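Local coordinates for protein alpha-galacturonidase (Bacillus subtilis, PDB 3FEF) that hydrolyses alpha-1,4-linked di-galacturonate to release galacturonate, as a manganese- and NAD-dependent glycosidase of glycoside hydrolase family 4, at residues H96-E99 and Y104-V107; V111-I116 and P419-D424; R131-Y136 and S140-Y145; T184-I189 and L221-E226; I189-P192 and D196-V199. All blocks are in the same frame, centred on the assembly; numbering follows the deposited sequence.

Interaction 1 of 5, residues H96-E99 and Y104-V107; sequences HLPE and YQSV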
# COMPACT_ATOMS: atom_id res chain seq x y z
N HIS A 96 29.80 5.55 -27.28
CA HIS A 96 30.04 6.41 -28.46
C HIS A 96 29.12 6.22 -29.68
O HIS A 96 28.86 7.19 -30.42
CB HIS A 96 31.52 6.37 -28.88
CG HIS A 96 32.44 6.97 -27.87
ND1 HIS A 96 32.50 8.33 -27.65
CD2 HIS A 96 33.29 6.41 -26.99
CE1 HIS A 96 33.37 8.58 -26.69
NE2 HIS A 96 33.87 7.43 -26.27
N LEU A 97 28.61 5.02 -29.88
CA LEU A 97 27.75 4.79 -31.04
C LEU A 97 26.54 5.74 -31.11
O LEU A 97 26.20 6.24 -32.16
CB LEU A 97 27.29 3.33 -31.11
CG LEU A 97 26.65 2.95 -32.45
CD1 LEU A 97 27.59 3.27 -33.63
CD2 LEU A 97 26.26 1.47 -32.47
N PRO A 98 25.89 6.01 -29.98
CA PRO A 98 24.70 6.86 -30.15
C PRO A 98 24.99 8.27 -30.69
O PRO A 98 24.06 9.00 -31.02
CB PRO A 98 24.14 6.95 -28.73
CG PRO A 98 24.61 5.66 -28.09
CD PRO A 98 26.00 5.48 -28.61
N GLU A 99 26.26 8.63 -30.76
CA GLU A 99 26.66 9.96 -31.25
C GLU A 99 26.34 10.11 -32.72
O GLU A 99 26.16 11.22 -33.21
CB GLU A 99 28.16 10.22 -31.02
CG GLU A 99 28.56 10.15 -29.55
CD GLU A 99 30.05 10.36 -29.30
OE1 GLU A 99 30.84 10.48 -30.28
OE2 GLU A 99 30.44 10.38 -28.11
N TYR A 104 24.92 12.44 -26.98
CA TYR A 104 26.15 12.40 -26.21
C TYR A 104 25.92 11.93 -24.79
O TYR A 104 24.87 12.16 -24.19
CB TYR A 104 26.84 13.77 -26.21
CG TYR A 104 27.35 14.07 -27.59
CD1 TYR A 104 28.70 13.94 -27.89
CD2 TYR A 104 26.48 14.41 -28.61
CE1 TYR A 104 29.16 14.18 -29.16
CE2 TYR A 104 26.94 14.66 -29.88
CZ TYR A 104 28.28 14.53 -30.14
OH TYR A 104 28.75 14.77 -31.40
N GLN A 105 26.92 11.25 -24.26
CA GLN A 105 26.89 10.70 -22.93
C GLN A 105 28.21 11.01 -22.25
O GLN A 105 29.27 10.90 -22.87
CB GLN A 105 26.69 9.18 -22.99
CG GLN A 105 25.35 8.75 -23.56
CD GLN A 105 25.25 7.25 -23.69
OE1 GLN A 105 24.65 6.57 -22.85
NE2 GLN A 105 25.86 6.71 -24.75
N SER A 106 28.16 11.39 -20.99
CA SER A 106 29.38 11.73 -20.29
C SER A 106 30.00 10.50 -19.63
O SER A 106 31.21 10.42 -19.49
CB SER A 106 29.10 12.82 -19.25
OG SER A 106 28.00 12.46 -18.43
N VAL A 107 29.18 9.54 -19.22
CA VAL A 107 29.72 8.37 -18.55
C VAL A 107 29.17 7.11 -19.19
O VAL A 107 29.92 6.19 -19.49
CB VAL A 107 29.35 8.35 -17.06
CG1 VAL A 107 30.12 7.25 -16.33
CG2 VAL A 107 29.61 9.71 -16.43
O HOH W 1 29.03 10.20 -25.99
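The side chain of E99 lies over one face of the Y104 ring. This joins the two sides of a tight bend in the connection between helix 88-96 and helix 112-136, within the Rossmann-type part of the enzyme. E99 CG stands 4.3 Å from the centroid of the Y104 ring and 18° off its normal, a CH-pi contact set toward the rim. One atom farther out, E99 CD comes to 3.9 Å from Y104 CE1. The carboxylate plane is turned only 20° from that of the ring, and the extended chain beyond CG lays the acid across the aromatic surface. Deeper in, the side chains of P98 and Q105 cross at about a right angle, with P98 CG 3.7 Å from Q105 NE2. The Q105 amide is fixed from outside: NE2 bonds to the carbonyl of D94 and OE1 to the backbone N of G114.

The next shell positions the glutamate. H96 ND1 donates to E99 OE2 at 2.9 Å, coming from above the carboxylate plane, while H96 NE2 accepts from the backbone N of I295. A water 2.6 Å from E99 OE2 also accepts a hydrogen bond from Q105 N at 2.9 Å, so one oxygen serves both the histidine and the far side of the bend. Were E99 replaced by an alanine, H96 ND1 and the water would probably lose their shared acceptor, and Y104 the methylene over its face. Within 96-99 the backbone bond from E99 N to H96 O, 3.0 Å, closes the turn.

Interaction 2 of 5, residues V111-I116 and P419-D424; sequences VGPGGI and PLVQID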
# COMPACT_ATOMS: atom_id res chain seq x y z
N VAL A 111 22.45 5.37 -16.93
CA VAL A 111 21.22 5.48 -17.72
C VAL A 111 21.58 5.85 -19.16
O VAL A 111 22.70 5.61 -19.60
CB VAL A 111 20.23 6.51 -17.16
CG1 VAL A 111 19.61 5.99 -15.86
CG2 VAL A 111 20.90 7.85 -16.94
N GLY A 112 20.64 6.42 -19.89
CA GLY A 112 20.88 6.72 -21.30
C GLY A 112 21.04 5.40 -22.05
O GLY A 112 20.89 4.31 -21.46
N PRO A 113 21.32 5.48 -23.37
CA PRO A 113 21.48 4.28 -24.19
C PRO A 113 22.56 3.34 -23.66
O PRO A 113 22.35 2.14 -23.55
CB PRO A 113 21.86 4.83 -25.58
CG PRO A 113 21.86 6.31 -25.48
CD PRO A 113 21.25 6.71 -24.17
N GLY A 114 23.73 3.87 -23.31
CA GLY A 114 24.80 3.03 -22.77
C GLY A 114 24.46 2.37 -21.45
O GLY A 114 24.82 1.21 -21.21
N GLY A 115 23.80 3.11 -20.58
CA GLY A 115 23.38 2.57 -19.30
C GLY A 115 22.44 1.38 -19.51
O GLY A 115 22.61 0.35 -18.88
N ILE A 116 21.46 1.54 -20.39
CA ILE A 116 20.48 0.50 -20.67
C ILE A 116 21.13 -0.76 -21.27
O ILE A 116 20.90 -1.87 -20.79
CB ILE A 116 19.42 0.99 -21.67
CG1 ILE A 116 18.77 2.29 -21.16
CG2 ILE A 116 18.41 -0.13 -21.98
CD1 ILE A 116 17.47 2.14 -20.42
N PRO A 419 15.22 9.52 -21.08
CA PRO A 419 15.30 10.94 -21.40
C PRO A 419 16.36 11.29 -22.46
O PRO A 419 16.21 12.28 -23.16
CB PRO A 419 15.69 11.58 -20.07
CG PRO A 419 15.12 10.64 -19.04
CD PRO A 419 15.21 9.26 -19.63
N LEU A 420 17.44 10.51 -22.58
CA LEU A 420 18.47 10.91 -23.55
C LEU A 420 18.15 10.47 -24.97
O LEU A 420 18.80 10.91 -25.91
CB LEU A 420 19.86 10.43 -23.15
CG LEU A 420 20.48 11.07 -21.90
CD1 LEU A 420 21.86 10.48 -21.71
CD2 LEU A 420 20.52 12.61 -22.03
N VAL A 421 17.15 9.61 -25.13
CA VAL A 421 16.82 9.07 -26.44
C VAL A 421 15.69 9.86 -27.11
O VAL A 421 14.54 9.46 -27.06
CB VAL A 421 16.53 7.57 -26.36
CG1 VAL A 421 16.22 7.00 -27.73
CG2 VAL A 421 17.73 6.84 -25.72
N GLN A 422 16.05 10.98 -27.72
CA GLN A 422 15.07 11.88 -28.34
C GLN A 422 15.14 11.85 -29.86
O GLN A 422 15.21 12.89 -30.51
CB GLN A 422 15.30 13.32 -27.87
CG GLN A 422 14.87 13.59 -26.44
CD GLN A 422 14.39 15.02 -26.26
OE1 GLN A 422 13.78 15.38 -25.25
NE2 GLN A 422 14.65 15.86 -27.27
N ILE A 423 15.14 10.65 -30.43
CA ILE A 423 15.28 10.50 -31.86
C ILE A 423 14.07 9.73 -32.37
O ILE A 423 13.33 9.19 -31.56
CB ILE A 423 16.58 9.75 -32.20
CG1 ILE A 423 16.60 8.39 -31.51
CG2 ILE A 423 17.80 10.59 -31.79
CD1 ILE A 423 17.93 7.61 -31.69
N ASP A 424 13.86 9.70 -33.68
CA ASP A 424 12.73 8.98 -34.25
C ASP A 424 12.82 7.56 -33.81
O ASP A 424 13.90 7.08 -33.48
CB ASP A 424 12.74 9.04 -35.78
CG ASP A 424 12.35 10.40 -36.30
OD1 ASP A 424 11.98 11.26 -35.46
OD2 ASP A 424 12.42 10.61 -37.53
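P113 meets both L420 and V421 where the start of helix 112-136, in the N-terminal Rossmann-type region, is covered by the loop between helices 408-417 and 425-435 of the C-terminal region. Its CD atom does most of the touching, 3.8 Å from V421 CG2 and 4.1 Å from L420 CB. The two neighbours come differently: L420 crosses the proline at about a right angle, whereas V421 runs past it in the opposite direction. V421 holds CG1 anti to its own nitrogen (chi1 -179°), which leaves CG2 as the branch laid against the proline ring, with P113 CG also 4.2 Å from V421 CG2.

L420 extends past the ring to the backbone of the preceding residue. A straight chi2 of -179° carries CD1 onward until L420 CD1 rests 3.9 Å from G112 CA. The fit depends on G112 having no side chain: a CB modelled there would fall 2.9 Å from L420 CD1, and a phi of 66° is one that residues with a CB adopt reluctantly.

Around this centre F415 touches both P113 and V421, and A428 packs on V421. D418, just before the loop segment, takes the backbone N of G112 on one carboxylate oxygen and that of L420 on the other, so a single acid ties the two backbones together. Q422 faces Q422 of the second subunit, which brings the loop to a subunit boundary. Across the contact itself no hydrogen bond forms. Cohesion between the two segments therefore comes from aliphatic contacts, P113 against L420 and V421, and L420 CD1 against the glycine, with alignment probably supplied by the D418 carboxylate.

Interaction 3 of 5, residues R131-Y136 and S140-Y145; sequences RAIRDY and SWVINY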
# COMPACT_ATOMS: atom_id res chain seq x y z
N ARG A 131 23.07 -16.66 -7.77
CA ARG A 131 22.79 -18.08 -7.57
C ARG A 131 23.94 -18.72 -6.83
O ARG A 131 23.74 -19.63 -6.02
CB ARG A 131 22.49 -18.79 -8.90
CG ARG A 131 21.08 -18.49 -9.46
CD ARG A 131 20.72 -19.39 -10.65
NE ARG A 131 21.51 -19.01 -11.80
CZ ARG A 131 21.12 -18.15 -12.74
NH1 ARG A 131 19.91 -17.58 -12.68
NH2 ARG A 131 21.94 -17.86 -13.75
N ALA A 132 25.15 -18.22 -7.07
CA ALA A 132 26.35 -18.75 -6.40
C ALA A 132 26.38 -18.37 -4.93
O ALA A 132 26.66 -19.20 -4.06
CB ALA A 132 27.61 -18.26 -7.11
N ILE A 133 26.12 -17.10 -4.66
CA ILE A 133 25.97 -16.64 -3.28
C ILE A 133 24.88 -17.44 -2.57
O ILE A 133 25.06 -17.89 -1.45
CB ILE A 133 25.64 -15.15 -3.25
CG1 ILE A 133 26.83 -14.35 -3.77
CG2 ILE A 133 25.24 -14.70 -1.84
CD1 ILE A 133 26.50 -12.93 -4.10
N ARG A 134 23.74 -17.61 -3.23
CA ARG A 134 22.68 -18.46 -2.66
C ARG A 134 23.19 -19.87 -2.36
O ARG A 134 22.86 -20.44 -1.32
CB ARG A 134 21.51 -18.60 -3.63
CG ARG A 134 20.33 -19.38 -3.03
CD ARG A 134 19.23 -19.54 -4.04
NE ARG A 134 19.68 -20.35 -5.16
CZ ARG A 134 19.08 -20.41 -6.34
NH1 ARG A 134 18.00 -19.69 -6.58
NH2 ARG A 134 19.57 -21.20 -7.30
N ASP A 135 23.97 -20.43 -3.27
CA ASP A 135 24.41 -21.81 -3.13
C ASP A 135 25.51 -21.93 -2.07
O ASP A 135 25.46 -22.80 -1.24
CB ASP A 135 24.90 -22.37 -4.47
CG ASP A 135 23.77 -22.49 -5.51
OD1 ASP A 135 22.59 -22.58 -5.12
OD2 ASP A 135 24.08 -22.50 -6.72
N TYR A 136 26.48 -21.02 -2.07
CA TYR A 136 27.65 -21.21 -1.20
C TYR A 136 27.81 -20.29 -0.00
O TYR A 136 28.60 -20.58 0.87
CB TYR A 136 28.93 -21.18 -2.04
CG TYR A 136 28.80 -22.05 -3.26
CD1 TYR A 136 28.64 -23.43 -3.13
CD2 TYR A 136 28.77 -21.51 -4.53
CE1 TYR A 136 28.49 -24.23 -4.23
CE2 TYR A 136 28.61 -22.30 -5.65
CZ TYR A 136 28.47 -23.67 -5.48
OH TYR A 136 28.32 -24.49 -6.58
N SER A 140 26.06 -14.52 3.95
CA SER A 140 27.02 -13.42 3.91
C SER A 140 26.34 -12.09 3.59
O SER A 140 25.25 -12.06 3.01
CB SER A 140 28.08 -13.70 2.85
OG SER A 140 27.45 -14.00 1.61
N TRP A 141 26.98 -10.99 3.98
CA TRP A 141 26.60 -9.68 3.46
C TRP A 141 27.32 -9.41 2.16
O TRP A 141 28.51 -9.70 2.03
CB TRP A 141 26.85 -8.58 4.50
CG TRP A 141 25.76 -8.54 5.47
CD1 TRP A 141 25.70 -9.20 6.70
CD2 TRP A 141 24.52 -7.86 5.32
NE1 TRP A 141 24.49 -8.95 7.29
CE2 TRP A 141 23.75 -8.12 6.47
CE3 TRP A 141 23.99 -7.03 4.32
CZ2 TRP A 141 22.47 -7.59 6.65
CZ3 TRP A 141 22.72 -6.52 4.49
CH2 TRP A 141 21.97 -6.80 5.65
N VAL A 142 26.60 -8.86 1.19
CA VAL A 142 27.11 -8.62 -0.16
C VAL A 142 27.20 -7.10 -0.37
O VAL A 142 26.22 -6.40 -0.19
CB VAL A 142 26.14 -9.20 -1.22
CG1 VAL A 142 26.70 -9.05 -2.62
CG2 VAL A 142 25.85 -10.67 -0.92
N ILE A 143 28.37 -6.59 -0.71
CA ILE A 143 28.48 -5.19 -1.05
C ILE A 143 28.79 -5.03 -2.52
O ILE A 143 29.85 -5.38 -2.96
CB ILE A 143 29.56 -4.46 -0.21
CG1 ILE A 143 29.39 -4.77 1.28
CG2 ILE A 143 29.53 -2.94 -0.49
CD1 ILE A 143 30.48 -4.13 2.15
N ASN A 144 27.85 -4.48 -3.28
CA ASN A 144 28.07 -4.26 -4.70
C ASN A 144 28.57 -2.86 -5.02
O ASN A 144 28.02 -1.86 -4.55
CB ASN A 144 26.77 -4.55 -5.48
CG ASN A 144 26.94 -4.33 -6.98
OD1 ASN A 144 27.94 -4.72 -7.57
ND2 ASN A 144 25.95 -3.70 -7.59
N TYR A 145 29.62 -2.79 -5.83
CA TYR A 145 30.21 -1.55 -6.27
C TYR A 145 30.04 -1.36 -7.77
O TYR A 145 30.39 -0.30 -8.30
CB TYR A 145 31.71 -1.57 -5.99
CG TYR A 145 32.08 -1.36 -4.55
CD1 TYR A 145 31.90 -0.12 -3.95
CD2 TYR A 145 32.62 -2.39 -3.80
CE1 TYR A 145 32.24 0.09 -2.63
CE2 TYR A 145 32.96 -2.20 -2.48
CZ TYR A 145 32.76 -0.95 -1.90
OH TYR A 145 33.11 -0.74 -0.59
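I133 joins helix 112-136 to strand 141-144, meeting V142 tip to tip and brushing S140. From CB, which points at the strand, the side chain divides. The CG2 branch goes to the entry of the strand, where I133 CG2 lies 4.2 Å from S140 OG and also 4.2 Å from V142 CG2. The other branch leaves with CG1 anti to the carbonyl carbon (chi1 -66°), and a nearly straight chi2 of 166° drives its end forward. There I133 CD1 settles 4.0 Å from V142 CG2, with V142 CG1 at 4.2 Å, so the terminal methyl faces both prongs of the valine.

The S140 hydroxyl beside CG2 has its polar partner elsewhere: OG is hydrogen-bonded to the carbonyl O of A137 in the short link between helix and strand. V142 has I81 and A165 of the two adjoining strands as further neighbours, and its backbone pairs with K164 and I166. The I133 side chain comes about 5 Å from that of I11, part of the region that by similarity binds NAD.

All three touching residues are buried, and only methyls and one hydroxyl oxygen take part. A helix laid by its apolar side on the strand that follows it in a parallel sheet is the alpha-beta packing of a Rossmann fold, here on the crossover from strand 78-81 to strand 141-144.

Interaction 4 of 5, residues T184-I189 and L221-E226; sequences TERLGI and LPIFRE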
# COMPACT_ATOMS: atom_id res chain seq x y z
N THR A 184 33.26 26.63 5.42
CA THR A 184 34.48 27.39 5.63
C THR A 184 34.45 28.72 4.87
O THR A 184 34.72 29.78 5.42
CB THR A 184 35.71 26.62 5.19
OG1 THR A 184 35.78 25.39 5.91
CG2 THR A 184 36.98 27.44 5.46
N GLU A 185 34.13 28.66 3.58
CA GLU A 185 34.14 29.89 2.80
C GLU A 185 33.03 30.88 3.14
O GLU A 185 33.22 32.07 3.01
CB GLU A 185 34.11 29.60 1.31
CG GLU A 185 34.51 30.82 0.52
CD GLU A 185 33.71 30.98 -0.74
OE1 GLU A 185 33.93 30.19 -1.68
OE2 GLU A 185 32.86 31.91 -0.78
N ARG A 186 31.87 30.39 3.56
CA ARG A 186 30.75 31.28 3.81
C ARG A 186 30.75 31.73 5.27
O ARG A 186 30.26 32.80 5.59
CB ARG A 186 29.40 30.61 3.49
CG ARG A 186 29.28 29.94 2.11
CD ARG A 186 29.47 30.91 0.95
NE ARG A 186 28.76 32.17 1.16
CZ ARG A 186 29.05 33.30 0.53
NH1 ARG A 186 30.04 33.34 -0.35
NH2 ARG A 186 28.35 34.40 0.79
N LEU A 187 31.29 30.90 6.15
CA LEU A 187 31.16 31.14 7.58
C LEU A 187 32.50 31.36 8.24
O LEU A 187 32.57 31.89 9.34
CB LEU A 187 30.42 29.99 8.26
CG LEU A 187 29.10 29.57 7.61
CD1 LEU A 187 28.40 28.45 8.40
CD2 LEU A 187 28.18 30.78 7.42
N GLY A 188 33.56 30.95 7.57
CA GLY A 188 34.91 31.14 8.11
C GLY A 188 35.34 30.09 9.12
O GLY A 188 36.46 30.15 9.64
N ILE A 189 34.49 29.11 9.39
CA ILE A 189 34.85 28.08 10.36
C ILE A 189 35.26 26.75 9.73
O ILE A 189 34.74 26.35 8.69
CB ILE A 189 33.74 27.85 11.39
CG1 ILE A 189 32.54 27.16 10.76
CG2 ILE A 189 33.32 29.18 12.01
CD1 ILE A 189 31.30 27.19 11.64
N LEU A 221 21.01 24.41 4.15
CA LEU A 221 20.26 24.64 2.90
C LEU A 221 20.15 26.10 2.48
O LEU A 221 20.32 26.40 1.30
CB LEU A 221 18.88 23.94 2.87
CG LEU A 221 19.08 22.75 1.92
CD1 LEU A 221 19.50 21.48 2.67
CD2 LEU A 221 17.87 22.51 1.02
N PRO A 222 19.86 27.00 3.44
CA PRO A 222 19.85 28.44 3.16
C PRO A 222 21.21 28.95 2.70
O PRO A 222 21.28 29.82 1.85
CB PRO A 222 19.47 29.06 4.51
CG PRO A 222 18.62 28.00 5.15
CD PRO A 222 19.30 26.70 4.76
N ILE A 223 22.27 28.39 3.27
CA ILE A 223 23.63 28.76 2.90
C ILE A 223 23.97 28.29 1.49
O ILE A 223 24.63 29.00 0.74
CB ILE A 223 24.66 28.17 3.88
CG1 ILE A 223 24.47 28.78 5.26
CG2 ILE A 223 26.07 28.42 3.38
CD1 ILE A 223 25.50 28.31 6.28
N PHE A 224 23.53 27.09 1.12
CA PHE A 224 23.79 26.63 -0.23
C PHE A 224 23.01 27.50 -1.23
O PHE A 224 23.45 27.71 -2.34
CB PHE A 224 23.40 25.16 -0.38
CG PHE A 224 23.77 24.58 -1.71
CD1 PHE A 224 22.95 24.75 -2.81
CD2 PHE A 224 24.94 23.85 -1.84
CE1 PHE A 224 23.30 24.17 -4.04
CE2 PHE A 224 25.30 23.30 -3.04
CZ PHE A 224 24.47 23.44 -4.15
N ARG A 225 21.86 28.01 -0.82
CA ARG A 225 21.10 28.88 -1.70
C ARG A 225 21.90 30.16 -2.02
O ARG A 225 22.01 30.55 -3.18
CB ARG A 225 19.71 29.19 -1.14
CG ARG A 225 18.95 30.26 -1.94
CD ARG A 225 17.42 30.17 -1.81
NE ARG A 225 16.95 29.52 -0.58
CZ ARG A 225 17.26 29.92 0.66
NH1 ARG A 225 16.76 29.27 1.70
NH2 ARG A 225 18.08 30.96 0.86
N GLU A 226 22.49 30.79 -1.00
CA GLU A 226 23.36 31.96 -1.22
C GLU A 226 24.56 31.61 -2.06
O GLU A 226 24.91 32.30 -3.02
CB GLU A 226 23.82 32.55 0.12
CG GLU A 226 22.73 33.38 0.80
CD GLU A 226 22.79 33.32 2.31
OE1 GLU A 226 23.88 33.07 2.85
OE2 GLU A 226 21.75 33.54 2.96
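I223 packs against R186 and L187 in a helix-helix contact, where the C-terminal turn of helix 171-187 rests on helix 220-231. The tight part lies at its far methyl: I223 CD1 is 3.6 Å from L187 CD1 and 3.8 Å from L187 CD2, so both leucine methyls meet it tip to tip. Even this close apolar contact sits at the rim, for L187 is exposed while I223 is buried. The other branch, anti to the backbone N, brings I223 CG2 to 3.8 Å from R186 CG as the two side chains slide past each other in opposite directions. M182, on the same helix as R186, also touches I223.

The R186 side is looser and polar. Its chain bends at chi2 and chi3 and carries the guanidinium back to its own helix, where R186 NH1 forms a salt bridge to E185 OE2 at 3.2 Å, the oxygen being met nearly along its C-O bond. The hydroxyl of Y231 also bonds to that oxygen, linking it to helix 220-231. E226 is exposed, and its OE1 stays 5.1 Å from R186 NH2, too far for a bridge. An alanine in place of R186 is likely to leave E185 without its cationic mate and strip I223 CG2 of the CG methylene beside it.

Past L187 the helix ends at G188, which turns to positive phi while G188 N still bonds to T184 O at 2.7 Å.

Interaction 5 of 5, residues I189-P192 and D196-V199; sequences IEVP and DIRV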
# COMPACT_ATOMS: atom_id res chain seq x y z
N ILE A 189 34.49 29.11 9.39
CA ILE A 189 34.85 28.08 10.36
C ILE A 189 35.26 26.75 9.73
O ILE A 189 34.74 26.35 8.69
CB ILE A 189 33.74 27.85 11.39
CG1 ILE A 189 32.54 27.16 10.76
CG2 ILE A 189 33.32 29.18 12.01
CD1 ILE A 189 31.30 27.19 11.64
N GLU A 190 36.20 26.07 10.38
CA GLU A 190 36.68 24.77 9.93
C GLU A 190 35.62 23.68 10.05
O GLU A 190 34.75 23.74 10.91
CB GLU A 190 37.89 24.35 10.76
CG GLU A 190 39.04 25.32 10.65
CD GLU A 190 39.57 25.39 9.24
OE1 GLU A 190 40.12 24.38 8.76
OE2 GLU A 190 39.44 26.46 8.61
N VAL A 191 35.70 22.69 9.18
CA VAL A 191 34.94 21.46 9.37
C VAL A 191 35.99 20.38 9.35
O VAL A 191 36.73 20.28 8.38
CB VAL A 191 33.93 21.23 8.25
CG1 VAL A 191 33.36 19.82 8.35
CG2 VAL A 191 32.81 22.26 8.32
N PRO A 192 36.09 19.60 10.44
CA PRO A 192 37.15 18.61 10.61
C PRO A 192 36.98 17.38 9.70
O PRO A 192 37.97 16.80 9.25
CB PRO A 192 37.03 18.21 12.09
CG PRO A 192 35.88 19.01 12.68
CD PRO A 192 35.10 19.56 11.53
N ASP A 196 30.95 15.17 9.34
CA ASP A 196 30.20 16.13 10.14
C ASP A 196 29.13 16.91 9.35
O ASP A 196 28.35 17.66 9.92
CB ASP A 196 31.15 17.13 10.79
CG ASP A 196 32.12 16.47 11.75
OD1 ASP A 196 31.76 15.41 12.32
OD2 ASP A 196 33.25 17.00 11.92
N ILE A 197 29.14 16.77 8.03
CA ILE A 197 28.08 17.36 7.23
C ILE A 197 26.99 16.32 7.20
O ILE A 197 27.07 15.35 6.46
CB ILE A 197 28.54 17.67 5.80
CG1 ILE A 197 29.84 18.47 5.83
CG2 ILE A 197 27.43 18.47 5.05
CD1 ILE A 197 29.64 19.85 6.47
N ARG A 198 25.99 16.50 8.06
CA ARG A 198 24.97 15.50 8.26
C ARG A 198 23.87 15.79 7.28
O ARG A 198 23.21 16.84 7.36
CB ARG A 198 24.44 15.58 9.69
CG ARG A 198 25.55 15.44 10.73
CD ARG A 198 26.00 13.99 10.88
NE ARG A 198 27.24 13.89 11.66
CZ ARG A 198 27.91 12.75 11.86
NH1 ARG A 198 27.46 11.61 11.36
NH2 ARG A 198 29.04 12.76 12.57
N VAL A 199 23.69 14.89 6.33
CA VAL A 199 22.76 15.18 5.26
C VAL A 199 21.63 14.16 5.24
O VAL A 199 21.83 12.98 5.58
CB VAL A 199 23.50 15.24 3.88
CG1 VAL A 199 24.50 16.40 3.85
CG2 VAL A 199 24.20 13.92 3.56
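V191 CA and D196 CA pass 7.2 Å apart, where the extended loop after helix 171-187 turns back into strand 197-202 of the antiparallel sheet, and no backbone hydrogen bond joins the two segments. The side chains close the distance instead. V191 aims its CG1 methyl, anti to the backbone N, at the root of the strand: V191 CG1 is 4.2 Å from I197 CD1, the two chains crossing at about a right angle, and 4.3 Å from D196 CB. I197 reaches it through a bend at chi2 of -65° that swings CD1 back toward the loop. Helix 171-187 lines the same apolar patch, with A180 and V183 on V191 and L179 on I197.

Polar atoms gather beyond it. One oxygen of D196, OD1, is bound to R193 in a salt bridge, and R198 stands near it as a long, second charge partner. R198 also makes a salt bridge with E340 of the third subunit, taking this corner into the tetramer. The other oxygen turns to the proline ring: D196 OD2 lies 3.2 Å from P192 CD and 3.4 Å from P192 CG.

Along the chain, interactions 1 and 3 come first; 4 and 5 then start together from the end of helix 171-187, and 5 closes before 4. Interaction 2 joins residues 111-116 to a loop some 300 residues later and so spans the last three. Interactions 1 and 2, with centres 9 Å apart, meet where Q105 and P98 pack on the start of helix 112-136. That helix then runs to interaction 3, 31 Å from interaction 2 in the Rossmann sheet. Interactions 4 and 5, 11 Å apart and sharing I189, join the end of helix 171-187 to helix 220-231, and the loop after it to strand 197-202. The N-terminal, probably NAD-binding part thus appears joined to C-terminal elements at two well-separated places.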